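Long-range contacts in dITP/XTP pyrophosphatase (PDB 4BNQ), which probably hydrolyses non-canonical purine nucleoside triphosphates such as XTP, dITP and ITP to their monophosphates and diphosphate, cleansing the nucleotide pool: residues Gly70-Ala75 and Gln114-Ile119; Val19-Tyr24 and Leu184-Leu189; Gly142-Asn147 and Asp161-Gln166; Val5-Asn10 and Lys62-Asp67. One frame throughout, in Å; residues are numbered along the deposited sequence.

Interaction 1: residues Gly70-Ala75 and Gln114-Ile119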
# COMPACT_ATOMS: atom_id res chain seq x y z
N GLY A 70 5.16 5.86 -13.39
CA GLY A 70 4.38 6.03 -14.59
C GLY A 70 2.91 5.69 -14.41
O GLY A 70 2.46 5.32 -13.32
N LEU A 71 2.18 5.81 -15.50
CA LEU A 71 0.75 5.59 -15.52
C LEU A 71 0.45 4.47 -16.52
O LEU A 71 0.93 4.50 -17.65
CB LEU A 71 0.07 6.88 -15.96
CG LEU A 71 -1.42 6.90 -16.23
CD1 LEU A 71 -2.19 6.60 -14.96
CD2 LEU A 71 -1.76 8.29 -16.73
N GLU A 72 -0.30 3.48 -16.08
CA GLU A 72 -0.68 2.35 -16.91
C GLU A 72 -2.19 2.39 -17.10
O GLU A 72 -2.94 2.26 -16.13
CB GLU A 72 -0.25 1.03 -16.26
CG GLU A 72 1.26 0.89 -16.07
CD GLU A 72 1.66 -0.39 -15.35
OE1 GLU A 72 0.78 -1.07 -14.77
OE2 GLU A 72 2.87 -0.72 -15.37
N VAL A 73 -2.65 2.59 -18.33
CA VAL A 73 -4.09 2.67 -18.57
C VAL A 73 -4.64 1.36 -19.15
O VAL A 73 -4.24 0.95 -20.23
CB VAL A 73 -4.43 3.80 -19.57
CG1 VAL A 73 -5.94 3.86 -19.79
CG2 VAL A 73 -3.88 5.13 -19.07
N PHE A 74 -5.55 0.73 -18.42
CA PHE A 74 -6.10 -0.57 -18.83
C PHE A 74 -6.45 -0.62 -20.32
O PHE A 74 -5.87 -1.40 -21.08
CB PHE A 74 -7.32 -0.91 -17.96
CG PHE A 74 -7.85 -2.32 -18.17
CD1 PHE A 74 -8.53 -2.66 -19.34
CD2 PHE A 74 -7.69 -3.29 -17.20
CE1 PHE A 74 -9.01 -3.94 -19.55
CE2 PHE A 74 -8.18 -4.58 -17.40
CZ PHE A 74 -8.84 -4.90 -18.58
N ALA A 75 -7.37 0.24 -20.75
CA ALA A 75 -7.82 0.25 -22.15
C ALA A 75 -6.70 0.39 -23.18
O ALA A 75 -6.92 0.14 -24.36
CB ALA A 75 -8.88 1.32 -22.37
N GLN A 114 -3.78 3.02 -13.41
CA GLN A 114 -3.07 2.77 -12.18
C GLN A 114 -1.80 3.60 -12.20
O GLN A 114 -1.14 3.71 -13.25
CB GLN A 114 -2.71 1.28 -12.14
CG GLN A 114 -2.04 0.79 -10.89
CD GLN A 114 -1.55 -0.64 -11.06
OE1 GLN A 114 -0.92 -0.97 -12.07
NE2 GLN A 114 -1.86 -1.49 -10.09
N PHE A 115 -1.46 4.21 -11.07
CA PHE A 115 -0.19 4.91 -10.96
C PHE A 115 0.80 3.97 -10.31
O PHE A 115 0.48 3.31 -9.31
CB PHE A 115 -0.32 6.13 -10.06
CG PHE A 115 -0.40 7.43 -10.79
CD1 PHE A 115 0.36 7.66 -11.91
CD2 PHE A 115 -1.24 8.44 -10.33
CE1 PHE A 115 0.28 8.87 -12.57
CE2 PHE A 115 -1.33 9.64 -11.00
CZ PHE A 115 -0.58 9.86 -12.11
N VAL A 116 2.01 3.91 -10.85
CA VAL A 116 3.02 2.99 -10.35
C VAL A 116 4.29 3.75 -9.96
O VAL A 116 4.72 4.63 -10.68
CB VAL A 116 3.32 1.89 -11.40
CG1 VAL A 116 4.44 0.99 -10.91
CG2 VAL A 116 2.06 1.06 -11.68
N CYS A 117 4.86 3.42 -8.80
CA CYS A 117 6.11 4.02 -8.37
C CYS A 117 7.08 2.98 -7.85
O CYS A 117 6.76 2.23 -6.91
CB CYS A 117 5.88 5.06 -7.28
SG CYS A 117 7.45 5.54 -6.47
N VAL A 118 8.27 2.92 -8.46
CA VAL A 118 9.35 2.09 -7.95
C VAL A 118 10.49 2.95 -7.42
O VAL A 118 11.03 3.78 -8.14
CB VAL A 118 9.91 1.15 -9.02
CG1 VAL A 118 11.12 0.41 -8.45
CG2 VAL A 118 8.83 0.17 -9.48
N ILE A 119 10.83 2.75 -6.15
CA ILE A 119 11.92 3.45 -5.48
C ILE A 119 13.10 2.48 -5.39
O ILE A 119 12.93 1.37 -4.89
CB ILE A 119 11.51 3.83 -4.05
CG1 ILE A 119 10.34 4.82 -4.07
CG2 ILE A 119 12.68 4.45 -3.28
CD1 ILE A 119 10.67 6.21 -4.61

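Interaction 2: residues Val19-Tyr24 and Leu184-Leu189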
# COMPACT_ATOMS: atom_id res chain seq x y z
N VAL A 19 7.17 16.28 1.52
CA VAL A 19 5.95 15.99 2.28
C VAL A 19 6.05 14.66 3.03
O VAL A 19 5.71 14.57 4.20
CB VAL A 19 4.73 15.94 1.36
CG1 VAL A 19 3.47 15.50 2.16
CG2 VAL A 19 4.52 17.30 0.69
N ILE A 20 6.55 13.64 2.34
CA ILE A 20 6.61 12.27 2.85
C ILE A 20 7.75 12.02 3.84
O ILE A 20 7.68 11.10 4.64
CB ILE A 20 6.73 11.28 1.65
CG1 ILE A 20 5.38 11.15 0.95
CG2 ILE A 20 7.16 9.90 2.08
CD1 ILE A 20 5.54 10.62 -0.47
N PHE A 21 8.80 12.84 3.80
CA PHE A 21 9.88 12.75 4.80
C PHE A 21 10.00 14.06 5.56
O PHE A 21 10.99 14.77 5.38
CB PHE A 21 11.23 12.54 4.12
CG PHE A 21 11.42 11.20 3.44
CD1 PHE A 21 11.61 10.04 4.18
CD2 PHE A 21 11.47 11.12 2.06
CE1 PHE A 21 11.81 8.82 3.54
CE2 PHE A 21 11.67 9.90 1.43
CZ PHE A 21 11.85 8.75 2.16
N PRO A 22 9.01 14.40 6.41
CA PRO A 22 9.07 15.72 7.05
C PRO A 22 10.19 15.79 8.09
O PRO A 22 10.61 16.88 8.45
CB PRO A 22 7.70 15.87 7.72
CG PRO A 22 7.23 14.45 7.94
CD PRO A 22 7.80 13.65 6.79
N ASP A 23 10.66 14.63 8.56
CA ASP A 23 11.74 14.61 9.54
C ASP A 23 13.12 14.62 8.88
O ASP A 23 14.13 14.60 9.57
CB ASP A 23 11.60 13.40 10.47
CG ASP A 23 10.45 13.53 11.45
OD1 ASP A 23 10.06 14.69 11.77
OD2 ASP A 23 9.92 12.49 11.91
N TYR A 24 13.16 14.65 7.55
CA TYR A 24 14.45 14.57 6.89
C TYR A 24 14.83 15.86 6.23
O TYR A 24 13.96 16.66 5.86
CB TYR A 24 14.45 13.48 5.82
CG TYR A 24 14.60 12.07 6.33
CD1 TYR A 24 13.51 11.37 6.87
CD2 TYR A 24 15.82 11.41 6.24
CE1 TYR A 24 13.64 10.07 7.32
CE2 TYR A 24 15.96 10.11 6.69
CZ TYR A 24 14.87 9.44 7.22
OH TYR A 24 15.04 8.16 7.66
N LEU A 184 7.13 0.95 2.27
CA LEU A 184 7.94 -0.26 2.22
C LEU A 184 9.40 0.08 2.48
O LEU A 184 10.11 -0.68 3.15
CB LEU A 184 7.79 -0.97 0.87
CG LEU A 184 6.41 -1.55 0.51
CD1 LEU A 184 6.32 -1.86 -1.00
CD2 LEU A 184 6.13 -2.80 1.33
N LEU A 185 9.86 1.23 1.97
CA LEU A 185 11.25 1.66 2.22
C LEU A 185 11.47 1.93 3.70
O LEU A 185 12.42 1.44 4.29
CB LEU A 185 11.60 2.91 1.42
CG LEU A 185 12.96 3.54 1.78
CD1 LEU A 185 14.09 2.59 1.38
CD2 LEU A 185 13.17 4.91 1.09
N GLN A 186 10.59 2.75 4.28
CA GLN A 186 10.73 3.13 5.69
C GLN A 186 10.65 1.92 6.60
O GLN A 186 11.35 1.88 7.62
CB GLN A 186 9.71 4.21 6.07
CG GLN A 186 10.18 5.60 5.68
CD GLN A 186 9.11 6.65 5.81
OE1 GLN A 186 7.91 6.33 5.85
NE2 GLN A 186 9.52 7.91 5.91
N ALA A 187 9.83 0.95 6.23
CA ALA A 187 9.75 -0.30 7.00
C ALA A 187 11.07 -1.04 6.90
O ALA A 187 11.54 -1.62 7.88
CB ALA A 187 8.60 -1.18 6.51
N PHE A 188 11.67 -1.03 5.71
CA PHE A 188 12.97 -1.63 5.50
C PHE A 188 14.03 -0.97 6.40
O PHE A 188 14.82 -1.65 7.06
CB PHE A 188 13.36 -1.50 4.02
CG PHE A 188 14.69 -2.10 3.68
CD1 PHE A 188 15.86 -1.34 3.78
CD2 PHE A 188 14.78 -3.42 3.27
CE1 PHE A 188 17.10 -1.90 3.47
CE2 PHE A 188 16.02 -3.98 2.95
CZ PHE A 188 17.18 -3.22 3.05
N LEU A 189 14.04 0.36 6.42
CA LEU A 189 14.96 1.12 7.26
C LEU A 189 14.75 0.83 8.75
O LEU A 189 15.71 0.75 9.52
CB LEU A 189 14.78 2.62 7.01
CG LEU A 189 15.00 3.12 5.58
CD1 LEU A 189 14.67 4.62 5.47
CD2 LEU A 189 16.43 2.87 5.17

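Interaction 3: residues Gly142-Asn147 and Asp161-Gln166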
# COMPACT_ATOMS: atom_id res chain seq x y z
N GLY A 142 -11.03 15.18 -18.44
CA GLY A 142 -10.40 16.49 -18.59
C GLY A 142 -9.51 16.80 -17.42
O GLY A 142 -9.30 15.94 -16.55
N LYS A 143 -8.97 18.01 -17.36
CA LYS A 143 -8.03 18.35 -16.30
C LYS A 143 -8.76 19.02 -15.15
O LYS A 143 -9.46 20.02 -15.36
CB LYS A 143 -6.92 19.25 -16.85
CG LYS A 143 -6.19 18.64 -18.06
CD LYS A 143 -5.12 19.55 -18.57
CE LYS A 143 -4.09 19.80 -17.50
NZ LYS A 143 -3.13 20.86 -17.92
N TYR A 144 -8.62 18.48 -13.95
CA TYR A 144 -9.27 19.07 -12.77
C TYR A 144 -8.25 19.33 -11.67
O TYR A 144 -7.48 18.44 -11.32
CB TYR A 144 -10.37 18.15 -12.22
CG TYR A 144 -11.51 17.81 -13.16
CD1 TYR A 144 -11.35 16.88 -14.18
CD2 TYR A 144 -12.76 18.38 -12.99
CE1 TYR A 144 -12.40 16.56 -15.04
CE2 TYR A 144 -13.82 18.06 -13.85
CZ TYR A 144 -13.63 17.15 -14.86
OH TYR A 144 -14.68 16.83 -15.71
N GLY A 145 -8.27 20.53 -11.10
CA GLY A 145 -7.28 20.90 -10.09
C GLY A 145 -5.99 21.35 -10.74
O GLY A 145 -5.85 21.25 -11.97
N GLU A 146 -5.05 21.85 -9.95
CA GLU A 146 -3.79 22.32 -10.53
C GLU A 146 -2.58 22.08 -9.62
O GLU A 146 -1.50 22.56 -9.91
CB GLU A 146 -3.88 23.80 -10.88
CG GLU A 146 -3.95 24.68 -9.65
CD GLU A 146 -4.15 26.14 -9.97
OE1 GLU A 146 -3.41 26.70 -10.80
OE2 GLU A 146 -5.06 26.75 -9.36
N ASN A 147 -2.76 21.34 -8.53
CA ASN A 147 -1.62 20.92 -7.70
C ASN A 147 -0.91 19.73 -8.32
O ASN A 147 -1.38 19.15 -9.30
CB ASN A 147 -2.07 20.54 -6.28
CG ASN A 147 -2.58 21.72 -5.48
OD1 ASN A 147 -2.17 22.86 -5.71
ND2 ASN A 147 -3.47 21.45 -4.53
N ASP A 161 -13.22 10.81 -4.50
CA ASP A 161 -13.99 11.59 -5.47
C ASP A 161 -13.23 12.86 -5.92
O ASP A 161 -13.81 13.94 -6.02
CB ASP A 161 -15.37 11.96 -4.90
CG ASP A 161 -16.30 12.53 -5.95
OD1 ASP A 161 -16.06 12.28 -7.14
OD2 ASP A 161 -17.26 13.23 -5.59
N LYS A 162 -11.93 12.72 -6.18
CA LYS A 162 -11.09 13.85 -6.61
C LYS A 162 -9.98 13.35 -7.52
O LYS A 162 -9.63 12.17 -7.49
CB LYS A 162 -10.48 14.56 -5.40
CG LYS A 162 -11.44 15.45 -4.61
CD LYS A 162 -10.69 16.27 -3.57
CE LYS A 162 -11.62 16.76 -2.46
NZ LYS A 162 -12.84 17.38 -3.02
N THR A 163 -9.45 14.24 -8.36
CA THR A 163 -8.23 13.89 -9.09
C THR A 163 -7.03 14.15 -8.19
O THR A 163 -7.11 14.94 -7.25
CB THR A 163 -8.03 14.69 -10.38
OG1 THR A 163 -7.79 16.06 -10.05
CG2 THR A 163 -9.25 14.57 -11.31
N MET A 164 -5.91 13.50 -8.50
CA MET A 164 -4.68 13.68 -7.77
C MET A 164 -4.34 15.18 -7.68
O MET A 164 -3.96 15.65 -6.61
CB MET A 164 -3.56 12.87 -8.45
CG MET A 164 -2.50 12.26 -7.53
SD MET A 164 -3.04 11.12 -6.24
CE MET A 164 -2.57 9.57 -7.01
N ALA A 165 -4.54 15.95 -8.75
CA ALA A 165 -4.22 17.39 -8.70
C ALA A 165 -5.18 18.23 -7.84
O ALA A 165 -4.91 19.39 -7.51
CB ALA A 165 -4.13 17.99 -10.09
N GLN A 166 -6.31 17.65 -7.47
CA GLN A 166 -7.22 18.39 -6.63
C GLN A 166 -6.83 18.29 -5.15
O GLN A 166 -7.25 19.12 -4.33
CB GLN A 166 -8.64 17.86 -6.82
CG GLN A 166 -9.35 18.36 -8.06
CD GLN A 166 -10.77 17.81 -8.13
OE1 GLN A 166 -11.00 16.71 -8.66
NE2 GLN A 166 -11.73 18.56 -7.58

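Interaction 4: residues Val5-Asn10 and Lys62-Asp67. With PO4 (phosphate ion), chain C.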
# COMPACT_ATOMS: atom_id res chain seq x y z
N VAL A 5 19.39 11.79 -0.02
CA VAL A 5 19.67 12.30 -1.35
C VAL A 5 18.79 11.58 -2.36
O VAL A 5 18.76 10.34 -2.42
CB VAL A 5 21.15 12.12 -1.71
CG1 VAL A 5 21.41 12.59 -3.15
CG2 VAL A 5 22.05 12.87 -0.70
N ILE A 6 18.04 12.35 -3.13
CA ILE A 6 17.17 11.75 -4.12
C ILE A 6 17.64 12.03 -5.56
O ILE A 6 17.70 13.18 -6.00
CB ILE A 6 15.74 12.25 -3.95
CG1 ILE A 6 15.29 12.01 -2.49
CG2 ILE A 6 14.82 11.54 -4.93
CD1 ILE A 6 13.99 12.62 -2.16
N ALA A 7 17.98 10.96 -6.28
CA ALA A 7 18.56 11.09 -7.61
C ALA A 7 17.45 11.25 -8.64
O ALA A 7 17.25 10.41 -9.52
CB ALA A 7 19.41 9.91 -7.92
N SER A 8 16.71 12.35 -8.53
CA SER A 8 15.68 12.66 -9.48
C SER A 8 15.77 14.12 -9.85
O SER A 8 15.99 14.97 -8.97
CB SER A 8 14.30 12.39 -8.88
OG SER A 8 13.31 12.71 -9.83
N ASN A 9 15.61 14.39 -11.16
CA ASN A 9 15.62 15.74 -11.71
C ASN A 9 14.23 16.35 -11.69
O ASN A 9 14.04 17.50 -12.09
CB ASN A 9 16.09 15.75 -13.18
CG ASN A 9 17.58 15.50 -13.32
OD1 ASN A 9 18.38 15.89 -12.46
ND2 ASN A 9 17.97 14.83 -14.40
N ASN A 10 13.26 15.56 -11.26
CA ASN A 10 11.88 16.00 -11.33
C ASN A 10 11.52 16.76 -10.05
O ASN A 10 11.46 16.18 -8.97
CB ASN A 10 10.96 14.80 -11.55
CG ASN A 10 9.50 15.19 -11.78
OD1 ASN A 10 8.93 15.99 -11.03
ND2 ASN A 10 8.89 14.61 -12.80
N LYS A 62 27.87 7.96 -1.78
CA LYS A 62 26.84 8.08 -0.75
C LYS A 62 25.71 7.11 -1.07
O LYS A 62 25.51 6.73 -2.23
CB LYS A 62 26.19 9.48 -0.78
CG LYS A 62 27.01 10.66 -0.33
CD LYS A 62 26.04 11.83 0.03
CE LYS A 62 26.68 12.79 1.06
NZ LYS A 62 25.74 13.84 1.56
N THR A 63 24.93 6.77 -0.05
CA THR A 63 23.62 6.18 -0.27
C THR A 63 22.63 7.21 -0.86
O THR A 63 22.56 8.35 -0.40
CB THR A 63 23.04 5.63 1.05
OG1 THR A 63 23.83 4.52 1.47
CG2 THR A 63 21.59 5.19 0.85
N VAL A 64 21.90 6.81 -1.90
CA VAL A 64 20.86 7.67 -2.47
C VAL A 64 19.62 6.85 -2.82
O VAL A 64 19.65 5.62 -2.81
CB VAL A 64 21.34 8.36 -3.76
CG1 VAL A 64 22.76 8.89 -3.61
CG2 VAL A 64 21.25 7.39 -4.90
N ILE A 65 18.52 7.53 -3.13
CA ILE A 65 17.38 6.84 -3.73
C ILE A 65 17.00 7.47 -5.06
O ILE A 65 17.20 8.65 -5.30
CB ILE A 65 16.14 6.83 -2.82
CG1 ILE A 65 15.63 8.25 -2.59
CG2 ILE A 65 16.45 6.15 -1.51
CD1 ILE A 65 14.30 8.30 -1.81
N ALA A 66 16.41 6.66 -5.92
CA ALA A 66 15.86 7.19 -7.15
C ALA A 66 14.44 6.68 -7.31
O ALA A 66 14.00 5.79 -6.56
CB ALA A 66 16.71 6.80 -8.34
N ASP A 67 13.74 7.24 -8.28
CA ASP A 67 12.32 7.01 -8.45
C ASP A 67 12.05 6.90 -9.95
O ASP A 67 12.46 7.77 -10.73
CB ASP A 67 11.57 8.20 -7.84
CG ASP A 67 10.06 8.18 -8.12
OD1 ASP A 67 9.63 8.00 -9.28
OD2 ASP A 67 9.29 8.37 -7.16
P PO4 C . 13.43 11.43 -13.00
O1 PO4 C . 13.12 10.97 -11.57
O2 PO4 C . 12.18 12.03 -13.62
O3 PO4 C . 13.85 10.23 -13.82
O4 PO4 C . 14.53 12.45 -12.99
O HOH W 1 20.55 9.77 0.91
O HOH W 2 14.86 9.37 -10.05

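Interaction 1: residues Gly70-Ala75 and Gln114-Ile119
Phe115 lays one face of its ring beside Leu71, whose CD1 sits over that face while its CB comes within 3.9 Å of Phe115 CE1. The two residues form a non-hydrogen-bonded pair of the antiparallel sheet, where strands 64-73 and 112-123 run side by side. CG of Leu71 is anti to the backbone N (chi1 173°), which turns the branched end along the neighbouring strand, so that CD1 also meets Gln114 O at 3.5 Å. Leucine and phenylalanine suit this buried face, where Phe155 and His177 stack on the Phe115 ring and Tyr151 touches Leu71; His177 and Tyr151 are predicted to bind substrate.

The flanking pairs, Gly70 with Val116 and Glu72 with Gln114, are each joined by two backbone hydrogen bonds. On their face of the sheet the extended Glu72 chain runs beside that of Gln114, and its carboxylate end reaches Val116 CG2; Phe45 of helix 45-60 packs on Glu72 and Val116. Gly70 has no side chain to add there, but its carbonyl does double duty. Gly70 O accepts the N-H of Val116 at 2.9 Å and also lies in the plane of the Phe115 ring, at its edge, 3.4 Å from CD1.

Interaction 2: residues Val19-Tyr24 and Leu184-Leu189
Gln186 meets Phe21 through its amide nitrogen, the polar-aromatic part of this contact. NE2 approaches the ring obliquely and lies 3.4 Å from both CE1 and CD1 of Phe21, with the amide and ring planes nearly perpendicular (87°). The two chains run alongside in opposite senses. CG of Gln186 is anti to the carbonyl carbon (chi1 -82°) and the chain is extended beyond it, which carries the amide across from the helix to the turn. Glutamine serves at this partly exposed place because it is long enough to reach the ring, CG coming within 4.2 Å of Phe21 CE1 before the amide goes on.

Apolar packing is added by Leu185, whose CD2 touches the edge of the Phe21 ring near its plane, 4.2 Å from CZ; the leucine branch stands crosswise to the phenylalanine. Ile182, a turn earlier in the same helix, touches both Phe21 and Ile20. Farther along the helix a methyl lies near a hydroxyl: Leu189 CD1 is 4.2 Å from Tyr24 OH, each side chain extended from its own side of the contact.

Backbone bonds shape both partners. Tyr24 N donates to Phe21 O at 3.1 Å and closes a type I turn, so that both rings can reach helix 177-191. The bond from Leu189 N to Leu185 O is an ordinary helical one and sets these leucines one turn apart. Ala187 and Phe188 instead pack on the second subunit, so helix 177-191 joins a beta turn following helix 11-20 to the homodimer interface.

Interaction 3: residues Gly142-Asn147 and Asp161-Gln166
Thr163 holds OG1 between its backbone N and carbonyl carbon (chi1 67°), which aims the hydroxyl at Tyr144 O and places CG2 against Tyr144 CB, 3.9 Å away. Here the 3-10 segment that follows edge strand 162-163 of the antiparallel sheet receives the loop connecting strands 126-139 and 155-157. Threonine suits the place because one branch can bond while the other packs. OG1 donates to Tyr144 O at 2.7 Å, approaching from above the carbonyl plane, 41° out of it, and not on a lone pair.

Gln166 steadies the threonine from within its own segment. Its OE1 accepts the N-H of Thr163 at 2.9 Å, while Gln166 N gives a backbone bond to Thr163 O and a weak one to Thr163 OG1. The aliphatic part of Gln166 is used as well, CG lying against Tyr144 O and Gly145 CA. Lacking a side chain, Gly145 can adopt a positive phi (83°) and pass close by the backbone of Ala165 and Gln166.

Ala165 is the buried centre. Its methyl is small enough to fit between two loop carbonyls, 3.6 Å from Tyr144 O and 3.1 Å from Asn147 O, and Asp152, predicted to bind substrate, touches it too. The polar end of Asn147 turns to Leu167 O through ND2, and the Tyr144 hydroxyl bonds Asp141. At the far end of the loop, Asn147 N donates to Ala165 O at 3.1 Å, in the carbonyl plane and on a lone pair.

Interaction 4: residues Val5-Asn10 and Lys62-Asp67
Ile65 packs its outer carbons on Ile6, starting from a CB that rests on Ile119 CG2 of the next strand, 4.2 Å away. CG1 stands between the backbone N and the carbonyl carbon (chi1 64°), a torsion that swings it to Val5 O and, at 3.8 Å, to Ile6 CG1. The tip, CD1, stays alongside the same Ile6 CG1 at 3.9 Å, as the two isoleucines point the same way. Beta-branched and apolar residues fit such a buried seam, and Val5 CG1 meets Val64 CG1 at 4.0 Å, the two valines crossing at a slant.

Beneath the side chains the backbones are bridged with the two chains running in parallel: Ile65 N donates to Val5 O at 2.9 Å, and Ala7 N to Ile65 O. Ala7 is the centre of an inverse gamma turn; its methyl lies near that of Ala66, with helix 45-60 packed against both.

Beyond the turn, Ser8 OG accepts from Asn10 N in an ST turn and donates to phosphate O1, at a doubtfully short distance. Asn9 N holds phosphate O4 at 2.9 Å. Lys13 and Lys52 bind the ion as well, and Asp67 forms salt bridges with Lys13 and Arg178. The phosphate probably came from the crystallisation liquor, yet the donors round it are consistent with a place for the substrate's phosphates, and Ser8, Asn9 and Asn10 are predicted to bind substrate.

Overall arrangement
Along the chain, interaction 4 closes before interaction 1 opens, and interaction 3 follows; interaction 2 alternates with interaction 4 and encloses the other two. Interactions 1 and 4 share strand 64-73, their centres about 20 Å apart on opposite sides of the chain's centre. They meet where Cys117 and Ile119 pack on Asp67. Interaction 3 lies at the edge of the same antiparallel sheet, about 17 Å between centres from interaction 1, which it touches through Met164 and Phe115. Interaction 2 is about 14 Å, centre to centre, from interaction 4. Strand 64-73 thus runs from beside the phosphate-holding segment 5-10 to where Phe115 and Leu71 lie near predicted substrate residues, while helix 177-191 extends the fold toward the dimer partner.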